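PDB 2HEU: sugar ABC transporter, sugar-binding protein from Streptococcus pneumoniae, which probably captures raffinose-type sugars outside the cell membrane and delivers them to an ABC importer, as the extracellular solute-binding component of that system. Local coordinates for residues 99-104 with 311-316; 103-108 with 331-336; 122-127 with 294-299. All coordinates share one frame; numbering follows the deposited sequence.

Contact 1. Residues 99-104 with 311-316. With NA (sodium ion), chain E.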
ATOM      1  N   LYS A  99     -12.312  21.986  -1.535  1.00 18.03           N
ATOM      2  CA  LYS A  99     -11.145  22.705  -1.023  1.00 17.69           C
ATOM      3  C   LYS A  99     -10.253  22.953  -2.161  1.00 17.10           C
ATOM      4  O   LYS A  99      -9.907  22.036  -2.922  1.00 18.59           O
ATOM      5  CB  LYS A  99     -10.446  21.890   0.027  1.00 17.48           C
ATOM      6  CG  LYS A  99     -11.204  21.537   1.257  1.00 18.03           C
ATOM      7  CD  LYS A  99     -11.625  22.690   2.112  1.00 18.31           C
ATOM      8  CE  LYS A  99     -12.252  22.160   3.392  1.00 17.78           C
ATOM      9  NZ  LYS A  99     -12.731  23.362   4.163  1.00 18.45           N
ATOM     10  N   ASP A 100      -9.777  24.163  -2.293  1.00 18.50           N
ATOM     11  CA  ASP A 100      -8.838  24.463  -3.351  1.00 18.77           C
ATOM     12  C   ASP A 100      -7.566  23.601  -3.235  1.00 17.13           C
ATOM     13  O   ASP A 100      -7.010  23.187  -4.277  1.00 19.04           O
ATOM     14  CB  ASP A 100      -8.508  25.955  -3.418  1.00 20.57           C
ATOM     15  CG  ASP A 100      -9.704  26.833  -3.882  0.50 17.67           C
ATOM     16  OD1 ASP A 100     -10.729  26.361  -4.402  0.50 23.80           O
ATOM     17  OD2 ASP A 100      -9.558  28.024  -3.706  0.50 23.43           O
ATOM     18  N   TYR A 101      -7.111  23.340  -2.033  1.00 16.13           N
ATOM     19  CA  TYR A 101      -5.882  22.610  -1.862  1.00 14.99           C
ATOM     20  C   TYR A 101      -6.010  21.158  -2.353  1.00 16.04           C
ATOM     21  O   TYR A 101      -5.003  20.510  -2.637  1.00 15.93           O
ATOM     22  CB  TYR A 101      -5.398  22.643  -0.377  1.00 16.04           C
ATOM     23  CG  TYR A 101      -6.277  22.107   0.700  1.00 14.29           C
ATOM     24  CD1 TYR A 101      -6.827  22.989   1.615  1.00 13.76           C
ATOM     25  CD2 TYR A 101      -6.563  20.774   0.830  1.00 14.55           C
ATOM     26  CE1 TYR A 101      -7.653  22.563   2.577  1.00 15.04           C
ATOM     27  CE2 TYR A 101      -7.333  20.275   1.848  1.00 13.79           C
ATOM     28  CZ  TYR A 101      -7.872  21.192   2.781  1.00 13.32           C
ATOM     29  OH  TYR A 101      -8.653  20.676   3.784  1.00 14.54           O
ATOM     30  N   LEU A 102      -7.244  20.655  -2.453  1.00 15.24           N
ATOM     31  CA  LEU A 102      -7.422  19.279  -2.952  1.00 17.29           C
ATOM     32  C   LEU A 102      -6.976  19.176  -4.410  1.00 16.70           C
ATOM     33  O   LEU A 102      -6.577  18.062  -4.842  1.00 17.27           O
ATOM     34  CB  LEU A 102      -8.843  18.801  -2.711  1.00 18.15           C
ATOM     35  CG  LEU A 102      -9.189  17.361  -2.912  1.00 18.49           C
ATOM     36  CD1 LEU A 102      -8.364  16.492  -1.998  1.00 21.72           C
ATOM     37  CD2 LEU A 102     -10.647  17.106  -2.776  1.00 19.35           C
ATOM     38  N   LYS A 103      -7.007  20.253  -5.153  1.00 17.20           N
ATOM     39  CA  LYS A 103      -6.604  20.240  -6.532  1.00 18.87           C
ATOM     40  C   LYS A 103      -5.099  19.899  -6.707  1.00 17.28           C
ATOM     41  O   LYS A 103      -4.639  19.576  -7.803  1.00 19.40           O
ATOM     42  CB  LYS A 103      -6.924  21.570  -7.202  1.00 20.67           C
ATOM     43  CG  LYS A 103      -8.419  21.914  -7.139  1.00 27.10           C
ATOM     44  CD  LYS A 103      -9.345  20.763  -7.646  1.00 33.31           C
ATOM     45  CE  LYS A 103      -9.123  20.215  -9.096  1.00 37.36           C
ATOM     46  NZ  LYS A 103     -10.112  19.090  -9.582  1.00 34.68           N
ATOM     47  N   ARG A 104      -4.327  19.982  -5.619  1.00 15.71           N
ATOM     48  CA  ARG A 104      -2.917  19.617  -5.579  1.00 14.92           C
ATOM     49  C   ARG A 104      -2.686  18.112  -5.548  1.00 15.80           C
ATOM     50  O   ARG A 104      -1.534  17.707  -5.733  1.00 16.00           O
ATOM     51  CB  ARG A 104      -2.177  20.312  -4.441  1.00 14.88           C
ATOM     52  CG  ARG A 104      -2.291  21.830  -4.514  1.00 15.95           C
ATOM     53  CD  ARG A 104      -1.858  22.470  -3.242  1.00 15.21           C
ATOM     54  NE  ARG A 104      -1.923  23.934  -3.351  1.00 17.37           N
ATOM     55  CZ  ARG A 104      -1.722  24.751  -2.347  1.00 18.39           C
ATOM     56  NH1 ARG A 104      -1.440  24.234  -1.170  1.00 16.00           N
ATOM     57  NH2 ARG A 104      -1.793  26.086  -2.566  1.00 23.31           N
ATOM     58  N   PHE A 311      -3.493  23.554   8.496  1.00 11.81           N
ATOM     59  CA  PHE A 311      -2.448  22.528   8.641  1.00 11.26           C
ATOM     60  C   PHE A 311      -2.429  21.534   7.474  1.00 10.84           C
ATOM     61  O   PHE A 311      -1.370  21.176   6.955  1.00 12.08           O
ATOM     62  CB  PHE A 311      -2.628  21.825  10.028  1.00 12.19           C
ATOM     63  CG  PHE A 311      -1.550  20.851  10.389  1.00 12.00           C
ATOM     64  CD1 PHE A 311      -0.291  21.302  10.619  1.00 14.76           C
ATOM     65  CD2 PHE A 311      -1.799  19.517  10.466  1.00 12.40           C
ATOM     66  CE1 PHE A 311       0.706  20.457  11.032  1.00 16.67           C
ATOM     67  CE2 PHE A 311      -0.760  18.673  10.813  1.00 13.25           C
ATOM     68  CZ  PHE A 311       0.486  19.125  11.108  1.00 16.24           C
ATOM     69  N   VAL A 312      -3.634  21.101   7.085  1.00 10.92           N
ATOM     70  CA  VAL A 312      -3.750  20.200   5.932  1.00 11.54           C
ATOM     71  C   VAL A 312      -3.213  20.907   4.653  1.00 11.62           C
ATOM     72  O   VAL A 312      -2.424  20.330   3.889  1.00 12.52           O
ATOM     73  CB  VAL A 312      -5.149  19.734   5.755  1.00 11.78           C
ATOM     74  CG1 VAL A 312      -5.314  18.861   4.489  1.00 12.88           C
ATOM     75  CG2 VAL A 312      -5.619  18.914   6.997  1.00 11.84           C
ATOM     76  N   GLU A 313      -3.630  22.170   4.447  1.00 12.13           N
ATOM     77  CA  GLU A 313      -3.179  22.898   3.265  1.00 12.44           C
ATOM     78  C   GLU A 313      -1.664  22.994   3.241  1.00 12.76           C
ATOM     79  O   GLU A 313      -1.054  22.860   2.181  1.00 12.93           O
ATOM     80  CB  GLU A 313      -3.837  24.278   3.236  1.00 14.01           C
ATOM     81  CG  GLU A 313      -3.473  25.040   1.975  1.00 14.88           C
ATOM     82  CD  GLU A 313      -2.273  25.908   2.068  1.00 16.27           C
ATOM     83  OE1 GLU A 313      -2.142  26.635   3.089  1.00 18.81           O
ATOM     84  OE2 GLU A 313      -1.533  25.993   1.068  1.00 15.91           O
ATOM     85  N   TYR A 314      -1.041  23.279   4.361  1.00 12.34           N
ATOM     86  CA  TYR A 314       0.360  23.447   4.420  1.00 12.04           C
ATOM     87  C   TYR A 314       1.082  22.199   3.872  1.00 12.15           C
ATOM     88  O   TYR A 314       2.041  22.326   3.085  1.00 12.75           O
ATOM     89  CB  TYR A 314       0.821  23.703   5.910  1.00 13.44           C
ATOM     90  CG  TYR A 314       2.229  24.068   6.065  1.00 12.37           C
ATOM     91  CD1 TYR A 314       3.151  23.261   6.680  1.00 12.54           C
ATOM     92  CD2 TYR A 314       2.690  25.305   5.639  1.00 13.50           C
ATOM     93  CE1 TYR A 314       4.423  23.619   6.868  1.00 12.66           C
ATOM     94  CE2 TYR A 314       4.009  25.710   5.829  1.00 13.10           C
ATOM     95  CZ  TYR A 314       4.866  24.854   6.422  1.00 12.86           C
ATOM     96  OH  TYR A 314       6.202  25.161   6.572  1.00 15.80           O
ATOM     97  N   MET A 315       0.608  21.011   4.268  1.00 11.75           N
ATOM     98  CA  MET A 315       1.258  19.790   3.823  1.00 12.68           C
ATOM     99  C   MET A 315       1.090  19.529   2.342  1.00 12.36           C
ATOM    100  O   MET A 315       1.875  18.744   1.758  1.00 15.10           O
ATOM    101  CB  MET A 315       0.738  18.628   4.678  1.00 12.43           C
ATOM    102  CG  MET A 315       1.557  17.330   4.558  1.00 15.19           C
ATOM    103  SD  MET A 315       3.031  17.495   5.521  1.00 19.49           S
ATOM    104  CE  MET A 315       3.496  17.151   4.534  1.00 11.43           C
ATOM    105  N   THR A 316       0.059  20.099   1.702  1.00 12.07           N
ATOM    106  CA  THR A 316      -0.116  19.969   0.255  1.00 13.29           C
ATOM    107  C   THR A 316       0.846  20.846  -0.586  1.00 13.06           C
ATOM    108  O   THR A 316       0.869  20.710  -1.792  1.00 14.31           O
ATOM    109  CB  THR A 316      -1.536  20.214  -0.186  1.00 14.60           C
ATOM    110  OG1 THR A 316      -1.854  21.649  -0.069  1.00 14.21           O
ATOM    111  CG2 THR A 316      -2.631  19.402   0.476  1.00 13.18           C
TER
HETATM  112 NA    NA E4001      -4.149  19.400 -10.088  1.00 21.15          NA
HETATM  113  O   HOH W   1      -1.007  28.102  -0.449  1.00 29.34           O
HETATM  114  O   HOH W   2      -5.386  17.345  -9.865  1.00 24.32           O
HETATM  115  O   HOH W   3      -3.922  21.716  -9.893  1.00 37.09           O
HETATM  116  O   HOH W   4      -6.328  20.015 -10.757  1.00 30.19           O
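Tyr-101 lays one face of its ring against the helix at Glu-313, while Arg-104, one 3-10 turn further on, reaches the same helix with its polar end. The ring leaves the backbone with CG between the backbone N and the carbonyl carbon (chi1 59°), and this swings it onto the helical surface. There CD1 meets Glu-313 CB at 3.6 Å, and CE2 lies 3.6 Å from Val-312 CG1, whose side chain crosses that of the tyrosine at about a right angle. Lys-99 CB covers the centre of the other face.

Arg-104 stretches out from CG to NE and presents the edge of its guanidinium. NH1 serves two acceptors close to the guanidinium plane: Glu-313 OE2 at 2.8 Å, on its anti lone pair, and Thr-316 OG1, also 2.8 Å from NH1. Carboxylate and guanidinium planes are 64° apart, unlike a coplanar two-pronged pairing: NH1 alone makes the direct bond, and a water bridges Arg-104 NH2 to Glu-313 OE2. Thr-316 OG1 donates to Glu-313 O at 2.7 Å, which fixes the hydroxyl's rotation and leaves its oxygen to accept from NH1. The other carboxylate oxygen, OE1, forms a salt bridge with Arg-317, so Glu-313 pairs with two arginines.

An aromatic ring packed beside a salt bridge thus joins a 3-10 turn to helix 305-315 in this solute-binding fold, near a sodium site that takes Lys-103 O as a ligand.

Contact 2. Residues 103-108 with 331-336; sequences KRVKNG and PTAIEG. With NA (sodium ion), chain E.
The backbones of Val-105 and Ile-334 meet in a single beta bridge, with Glu-335 N bonded to Arg-104 O at 2.9 Å and Lys-106 N to Ala-333 O at 2.8 Å. Beside this bridge Lys-106 extends along the opposite backbone, CG passing over Ala-333 O, until NZ donates to Thr-332 O at 2.7 Å, almost in line with the carbonyl bond. Thr-332 OG1 accepts from Ile-334 N in an ST turn and is tied to Phe-124 O. Val-105 packs CG1 on Ala-333 CB and CG2 on Ile-334 CD1.

Glu-335 reaches the other way. With CG beside its backbone N (chi1 -63°) and the chain extended beyond, it carries its carboxylate to the sodium ion, which both oxygens bind, OE1 at 2.5 Å and OE2 at 2.4 Å. Lys-103 O binds the same ion at 2.3 Å and lies 3.1 Å from Glu-335 OE1 without a hydrogen bond, their repulsion probably offset by the ion's charge. In the second shell, Val-105 O and Asn-107 OD1 accept from one sodium-bound water and position it, and another water links Glu-335 OE2 to Asn-107 N. Three waters complete a six-coordinate sodium site, built from one backbone carbonyl and a bidentate carboxylate, that joins two loops.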
ATOM      1  N   LYS A 103      -7.007  20.253  -5.153  1.00 17.20           N
ATOM      2  CA  LYS A 103      -6.604  20.240  -6.532  1.00 18.87           C
ATOM      3  C   LYS A 103      -5.099  19.899  -6.707  1.00 17.28           C
ATOM      4  O   LYS A 103      -4.639  19.576  -7.803  1.00 19.40           O
ATOM      5  CB  LYS A 103      -6.924  21.570  -7.202  1.00 20.67           C
ATOM      6  CG  LYS A 103      -8.419  21.914  -7.139  1.00 27.10           C
ATOM      7  CD  LYS A 103      -9.345  20.763  -7.646  1.00 33.31           C
ATOM      8  CE  LYS A 103      -9.123  20.215  -9.096  1.00 37.36           C
ATOM      9  NZ  LYS A 103     -10.112  19.090  -9.582  1.00 34.68           N
ATOM     10  N   ARG A 104      -4.327  19.982  -5.619  1.00 15.71           N
ATOM     11  CA  ARG A 104      -2.917  19.617  -5.579  1.00 14.92           C
ATOM     12  C   ARG A 104      -2.686  18.112  -5.548  1.00 15.80           C
ATOM     13  O   ARG A 104      -1.534  17.707  -5.733  1.00 16.00           O
ATOM     14  CB  ARG A 104      -2.177  20.312  -4.441  1.00 14.88           C
ATOM     15  CG  ARG A 104      -2.291  21.830  -4.514  1.00 15.95           C
ATOM     16  CD  ARG A 104      -1.858  22.470  -3.242  1.00 15.21           C
ATOM     17  NE  ARG A 104      -1.923  23.934  -3.351  1.00 17.37           N
ATOM     18  CZ  ARG A 104      -1.722  24.751  -2.347  1.00 18.39           C
ATOM     19  NH1 ARG A 104      -1.440  24.234  -1.170  1.00 16.00           N
ATOM     20  NH2 ARG A 104      -1.793  26.086  -2.566  1.00 23.31           N
ATOM     21  N   VAL A 105      -3.751  17.344  -5.315  1.00 14.30           N
ATOM     22  CA  VAL A 105      -3.614  15.862  -5.390  1.00 14.06           C
ATOM     23  C   VAL A 105      -3.771  15.469  -6.853  1.00 13.98           C
ATOM     24  O   VAL A 105      -4.676  15.942  -7.532  1.00 16.36           O
ATOM     25  CB  VAL A 105      -4.672  15.225  -4.541  1.00 14.39           C
ATOM     26  CG1 VAL A 105      -4.558  13.650  -4.631  1.00 15.82           C
ATOM     27  CG2 VAL A 105      -4.532  15.662  -3.060  1.00 16.21           C
ATOM     28  N   LYS A 106      -2.923  14.580  -7.317  1.00 15.40           N
ATOM     29  CA  LYS A 106      -3.026  14.070  -8.711  1.00 15.97           C
ATOM     30  C   LYS A 106      -4.394  13.686  -9.146  1.00 15.71           C
ATOM     31  O   LYS A 106      -5.186  13.094  -8.390  1.00 17.39           O
ATOM     32  CB  LYS A 106      -2.056  12.901  -8.864  1.00 19.68           C
ATOM     33  CG  LYS A 106      -0.638  13.446  -8.847  1.00 23.88           C
ATOM     34  CD  LYS A 106       0.448  12.404  -8.888  1.00 26.46           C
ATOM     35  CE  LYS A 106       1.806  13.061  -8.575  1.00 27.42           C
ATOM     36  NZ  LYS A 106       2.910  12.124  -8.318  1.00 24.91           N
ATOM     37  N   ASN A 107      -4.661  13.990 -10.414  1.00 17.58           N
ATOM     38  CA  ASN A 107      -5.980  13.800 -11.035  1.00 18.88           C
ATOM     39  C   ASN A 107      -6.558  12.437 -10.641  1.00 17.37           C
ATOM     40  O   ASN A 107      -5.944  11.400 -10.867  1.00 20.22           O
ATOM     41  CB  ASN A 107      -5.804  13.814 -12.526  1.00 20.72           C
ATOM     42  CG  ASN A 107      -5.653  15.156 -13.107  1.00 22.18           C
ATOM     43  OD1 ASN A 107      -5.751  16.150 -12.389  1.00 26.45           O
ATOM     44  ND2 ASN A 107      -5.494  15.220 -14.407  1.00 26.52           N
ATOM     45  N   GLY A 108      -7.794  12.460 -10.142  1.00 17.95           N
ATOM     46  CA  GLY A 108      -8.543  11.202  -9.967  1.00 17.08           C
ATOM     47  C   GLY A 108      -8.172  10.400  -8.734  1.00 16.40           C
ATOM     48  O   GLY A 108      -8.909   9.474  -8.387  1.00 18.45           O
ATOM     49  N   PRO A 331       5.874   6.978  -2.746  1.00 12.74           N
ATOM     50  CA  PRO A 331       5.394   7.894  -3.791  1.00 12.58           C
ATOM     51  C   PRO A 331       4.356   8.851  -3.235  1.00 12.38           C
ATOM     52  O   PRO A 331       3.519   8.486  -2.378  1.00 12.29           O
ATOM     53  CB  PRO A 331       4.829   6.919  -4.877  1.00 13.09           C
ATOM     54  CG  PRO A 331       4.470   5.748  -4.107  1.00 14.44           C
ATOM     55  CD  PRO A 331       5.527   5.576  -3.032  1.00 12.84           C
ATOM     56  N   THR A 332       4.400  10.055  -3.742  1.00 12.20           N
ATOM     57  CA  THR A 332       3.519  11.108  -3.362  1.00 12.08           C
ATOM     58  C   THR A 332       2.545  11.517  -4.437  1.00 13.37           C
ATOM     59  O   THR A 332       2.933  11.699  -5.621  1.00 15.33           O
ATOM     60  CB  THR A 332       4.277  12.335  -2.764  1.00 12.51           C
ATOM     61  OG1 THR A 332       3.311  13.360  -2.415  1.00 13.35           O
ATOM     62  CG2 THR A 332       5.211  12.955  -3.717  1.00 15.95           C
ATOM     63  N   ALA A 333       1.286  11.759  -4.062  1.00 14.78           N
ATOM     64  CA  ALA A 333       0.308  12.226  -4.950  1.00 16.15           C
ATOM     65  C   ALA A 333       0.280  13.748  -5.076  1.00 15.33           C
ATOM     66  O   ALA A 333      -0.561  14.318  -5.793  1.00 18.57           O
ATOM     67  CB  ALA A 333      -1.108  11.750  -4.536  1.00 17.03           C
ATOM     68  N   ILE A 334       1.144  14.439  -4.369  1.00 15.69           N
ATOM     69  CA  ILE A 334       1.124  15.913  -4.346  1.00 15.16           C
ATOM     70  C   ILE A 334       1.894  16.477  -5.537  1.00 16.48           C
ATOM     71  O   ILE A 334       3.073  16.149  -5.766  1.00 18.60           O
ATOM     72  CB  ILE A 334       1.692  16.391  -3.033  1.00 15.23           C
ATOM     73  CG1 ILE A 334       0.797  15.937  -1.845  1.00 14.01           C
ATOM     74  CG2 ILE A 334       1.862  17.950  -3.036  1.00 16.01           C
ATOM     75  CD1 ILE A 334      -0.635  16.322  -1.879  1.00 15.48           C
ATOM     76  N   GLU A 335       1.238  17.321  -6.296  1.00 17.36           N
ATOM     77  CA  GLU A 335       1.780  17.905  -7.473  1.00 19.25           C
ATOM     78  C   GLU A 335       2.977  18.738  -7.087  1.00 19.17           C
ATOM     79  O   GLU A 335       3.025  19.419  -6.051  1.00 20.07           O
ATOM     80  CB  GLU A 335       0.662  18.615  -8.257  1.00 20.77           C
ATOM     81  CG  GLU A 335      -0.467  17.639  -8.779  1.00 22.43           C
ATOM     82  CD  GLU A 335      -1.689  18.317  -9.323  1.00 24.82           C
ATOM     83  OE1 GLU A 335      -1.809  19.563  -9.121  1.00 26.37           O
ATOM     84  OE2 GLU A 335      -2.524  17.679 -10.011  1.00 30.05           O
ATOM     85  N   GLY A 336       3.971  18.747  -7.964  1.00 20.05           N
ATOM     86  CA  GLY A 336       5.115  19.622  -7.815  1.00 19.38           C
ATOM     87  C   GLY A 336       6.302  19.161  -6.983  1.00 17.88           C
ATOM     88  O   GLY A 336       7.285  19.877  -6.870  1.00 21.32           O
TER
HETATM   89 NA    NA E4001      -4.149  19.400 -10.088  1.00 21.15          NA
HETATM   90  O   HOH W   2      -5.386  17.345  -9.865  1.00 24.32           O
HETATM   91  O   HOH W   5      -2.782  15.678 -11.860  1.00 23.98           O
HETATM   92  O   HOH W   3      -3.922  21.716  -9.893  1.00 37.09           O
HETATM   93  O   HOH W   4      -6.328  20.015 -10.757  1.00 30.19           O

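Contact 3. Residues 122-127 with 294-299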
ATOM      1  N   VAL A 122      -7.243  13.496   2.316  1.00 11.65           N
ATOM      2  CA  VAL A 122      -6.148  13.886   1.407  1.00 10.69           C
ATOM      3  C   VAL A 122      -5.064  12.815   1.452  1.00 10.75           C
ATOM      4  O   VAL A 122      -4.373  12.686   2.498  1.00 10.37           O
ATOM      5  CB  VAL A 122      -5.501  15.247   1.809  1.00 11.06           C
ATOM      6  CG1 VAL A 122      -4.458  15.619   0.852  1.00 12.64           C
ATOM      7  CG2 VAL A 122      -6.631  16.323   1.900  1.00 14.07           C
ATOM      8  N   PRO A 123      -4.947  12.000   0.406  0.50 11.56           N
ATOM      9  CA  PRO A 123      -3.833  11.024   0.415  0.50 10.87           C
ATOM     10  C   PRO A 123      -2.596  11.755  -0.099  0.50 11.69           C
ATOM     11  O   PRO A 123      -2.535  12.111  -1.271  0.50 16.38           O
ATOM     12  CB  PRO A 123      -4.349   9.847  -0.475  0.50 10.98           C
ATOM     13  CG  PRO A 123      -5.783  10.285  -0.928  0.50 12.09           C
ATOM     14  CD  PRO A 123      -5.836  11.760  -0.750  0.50 12.96           C
ATOM     15  N   PHE A 124      -1.671  12.058   0.792  1.00 11.27           N
ATOM     16  CA  PHE A 124      -0.385  12.672   0.421  1.00 11.20           C
ATOM     17  C   PHE A 124       0.532  11.647  -0.160  1.00 11.56           C
ATOM     18  O   PHE A 124       1.266  11.966  -1.106  1.00 12.93           O
ATOM     19  CB  PHE A 124       0.286  13.301   1.667  1.00 11.60           C
ATOM     20  CG  PHE A 124      -0.498  14.395   2.291  1.00 11.12           C
ATOM     21  CD1 PHE A 124      -0.373  15.667   1.842  1.00 11.14           C
ATOM     22  CD2 PHE A 124      -1.417  14.170   3.334  1.00 10.25           C
ATOM     23  CE1 PHE A 124      -1.074  16.713   2.413  1.00 12.63           C
ATOM     24  CE2 PHE A 124      -2.127  15.180   3.888  1.00 11.46           C
ATOM     25  CZ  PHE A 124      -1.958  16.451   3.431  1.00 12.20           C
ATOM     26  N   THR A 125       0.676  10.461   0.461  1.00 11.21           N
ATOM     27  CA  THR A 125       1.519   9.425  -0.038  1.00 10.90           C
ATOM     28  C   THR A 125       0.750   8.134  -0.072  1.00 10.38           C
ATOM     29  O   THR A 125      -0.333   7.994   0.525  1.00 10.65           O
ATOM     30  CB  THR A 125       2.746   9.203   0.804  1.00 11.87           C
ATOM     31  OG1 THR A 125       2.365   8.688   2.084  1.00 11.44           O
ATOM     32  CG2 THR A 125       3.615  10.490   0.951  1.00 13.19           C
ATOM     33  N   ALA A 126       1.278   7.151  -0.814  1.00 11.23           N
ATOM     34  CA  ALA A 126       0.684   5.823  -0.861  1.00 10.87           C
ATOM     35  C   ALA A 126       1.753   4.804  -0.899  1.00 10.10           C
ATOM     36  O   ALA A 126       2.880   5.084  -1.286  1.00 11.66           O
ATOM     37  CB  ALA A 126      -0.188   5.659  -2.121  1.00 11.68           C
ATOM     38  N   ASN A 127       1.420   3.576  -0.506  1.00  9.46           N
ATOM     39  CA  ASN A 127       2.257   2.461  -0.769  1.00 10.04           C
ATOM     40  C   ASN A 127       1.984   1.835  -2.148  1.00  9.48           C
ATOM     41  O   ASN A 127       1.053   2.205  -2.825  1.00  9.27           O
ATOM     42  CB  ASN A 127       2.240   1.458   0.406  1.00 10.38           C
ATOM     43  CG  ASN A 127       0.876   1.014   0.782  1.00 11.18           C
ATOM     44  OD1 ASN A 127       0.017   0.726  -0.047  1.00 11.59           O
ATOM     45  ND2 ASN A 127       0.627   0.980   2.045  1.00 20.60           N
ATOM     46  N   LEU A 294       0.461   8.323   4.339  1.00 10.05           N
ATOM     47  CA  LEU A 294       0.233   9.662   4.943  1.00 10.00           C
ATOM     48  C   LEU A 294      -0.991  10.234   4.317  1.00 10.22           C
ATOM     49  O   LEU A 294      -0.990  10.571   3.114  1.00 10.70           O
ATOM     50  CB  LEU A 294       1.466  10.541   4.738  1.00 10.56           C
ATOM     51  CG  LEU A 294       1.389  11.848   5.615  1.00 11.71           C
ATOM     52  CD1 LEU A 294       1.711  11.547   7.091  1.00 12.88           C
ATOM     53  CD2 LEU A 294       2.289  12.931   5.055  1.00 11.95           C
ATOM     54  N   ALA A 295      -2.085  10.251   5.066  1.00  9.42           N
ATOM     55  CA  ALA A 295      -3.426  10.459   4.497  1.00 10.16           C
ATOM     56  C   ALA A 295      -4.238  11.030   5.636  1.00  9.77           C
ATOM     57  O   ALA A 295      -4.365  10.419   6.672  1.00  9.65           O
ATOM     58  CB  ALA A 295      -4.012   9.175   3.962  1.00 10.67           C
ATOM     59  N   TRP A 296      -4.760  12.258   5.423  1.00  9.98           N
ATOM     60  CA  TRP A 296      -5.384  13.024   6.515  1.00  9.51           C
ATOM     61  C   TRP A 296      -6.807  13.386   6.230  1.00  9.86           C
ATOM     62  O   TRP A 296      -7.197  13.767   5.126  1.00 10.96           O
ATOM     63  CB  TRP A 296      -4.625  14.323   6.803  1.00  9.94           C
ATOM     64  CG  TRP A 296      -3.214  14.204   7.256  1.00  9.36           C
ATOM     65  CD1 TRP A 296      -2.537  13.041   7.603  1.00  9.37           C
ATOM     66  CD2 TRP A 296      -2.235  15.230   7.394  1.00  9.98           C
ATOM     67  NE1 TRP A 296      -1.260  13.328   7.949  1.00  9.76           N
ATOM     68  CE2 TRP A 296      -1.042  14.688   7.879  1.00  9.76           C
ATOM     69  CE3 TRP A 296      -2.324  16.629   7.211  1.00 11.03           C
ATOM     70  CZ2 TRP A 296       0.104  15.455   8.149  1.00 10.69           C
ATOM     71  CZ3 TRP A 296      -1.202  17.374   7.497  1.00 11.43           C
ATOM     72  CH2 TRP A 296      -0.017  16.794   7.949  1.00 11.16           C
ATOM     73  N   SER A 297      -7.587  13.335   7.317  1.00  9.50           N
ATOM     74  CA  SER A 297      -8.982  13.798   7.373  1.00 10.90           C
ATOM     75  C   SER A 297      -9.135  14.839   8.510  1.00 10.28           C
ATOM     76  O   SER A 297      -8.270  14.881   9.408  1.00 11.48           O
ATOM     77  CB  SER A 297      -9.914  12.621   7.601  1.00 10.76           C
ATOM     78  OG  SER A 297      -9.870  11.694   6.523  1.00 11.64           O
ATOM     79  N   ILE A 298     -10.162  15.647   8.419  1.00 10.93           N
ATOM     80  CA  ILE A 298     -10.403  16.708   9.415  1.00 10.87           C
ATOM     81  C   ILE A 298     -11.670  16.400  10.121  1.00 11.18           C
ATOM     82  O   ILE A 298     -12.689  16.081   9.510  1.00 12.22           O
ATOM     83  CB  ILE A 298     -10.480  18.075   8.734  1.00 12.17           C
ATOM     84  CG1 ILE A 298      -9.203  18.402   7.949  1.00 11.61           C
ATOM     85  CG2 ILE A 298     -10.802  19.170   9.764  1.00 12.55           C
ATOM     86  CD1 ILE A 298      -9.294  19.715   7.200  1.00 13.48           C
ATOM     87  N   SER A 299     -11.679  16.489  11.463  1.00 11.77           N
ATOM     88  CA  SER A 299     -12.945  16.332  12.181  1.00 12.61           C
ATOM     89  C   SER A 299     -13.987  17.353  11.723  1.00 13.97           C
ATOM     90  O   SER A 299     -13.738  18.556  11.671  1.00 14.01           O
ATOM     91  CB  SER A 299     -12.693  16.561  13.674  1.00 13.71           C
ATOM     92  OG  SER A 299     -13.934  16.515  14.366  1.00 14.98           O
TER
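Phe-124 turns the edge of its ring onto a face of the Trp-296 indole, an edge-to-face pair with planes 65° apart and the phenyl and six-membered ring centroids separated by 4.8 Å. CE2 makes the approach, 3.5 Å from Trp-296 CD2 and displaced toward the rim of the indole. On the opposite side of the indole lies the nearly parallel ring of Phe-311, near its outer rim. One face of the phenyl ring carries Val-122 CG1, while Leu-294 O and Trp-296 CB lie at its edge. The phenyl ring is brought to the indole by a CG that stands beside the backbone N (chi1 -62°), and its CB meets Leu-294 CD2 at 4.0 Å.

The backbone pairing sets the rings against each other. Val-122 and Trp-296 form an antiparallel hydrogen-bonded pair, N to O in both directions, and Pro-123 faces Ala-295 in the following non-hydrogen-bonded pair. There the chains draw close, with Ala-295 CA 3.1 Å from Val-122 O in a CA-H...O contact. Past the proline, Leu-294 O takes two donors in its carbonyl plane, Phe-124 N at 2.8 Å and Thr-125 N at 3.1 Å. Thr-125 OG1 returns the grip by accepting from Leu-294 N at 3.0 Å.

Strand 122-123 is an outermost strand of the five-stranded mixed sheet, and strand 295-298 lies between it and strand 74-76. The aromatic pair faces helix 305-315, where Met-315 touches both rings; from helix 318-328, Met-321 packs on Phe-124 and Thr-125, and Tyr-324 on Thr-125 and Leu-294.

In the fold
The three contacts cluster on one side of the chain's centre, their centres about 10 to 11 Å apart. Along the sequence the first partners come in the order 99-104, 103-108 and 122-127, and the second partners follow as 294-299, 311-316 and 331-336, so distant parts of the chain return to one small region. Contacts 1 and 2 share Lys-103, Arg-104 and the sodium ion. Strand 295-298 of contact 3 leads along the chain into helix 305-315 of contact 1, which lies against the sheet. Arg-104 is tied to both that helix and the loop 331-336, so the sodium-binding loops are joined to the helix and, through Phe-124 O and Ala-333 N, to the edge of the five-stranded sheet.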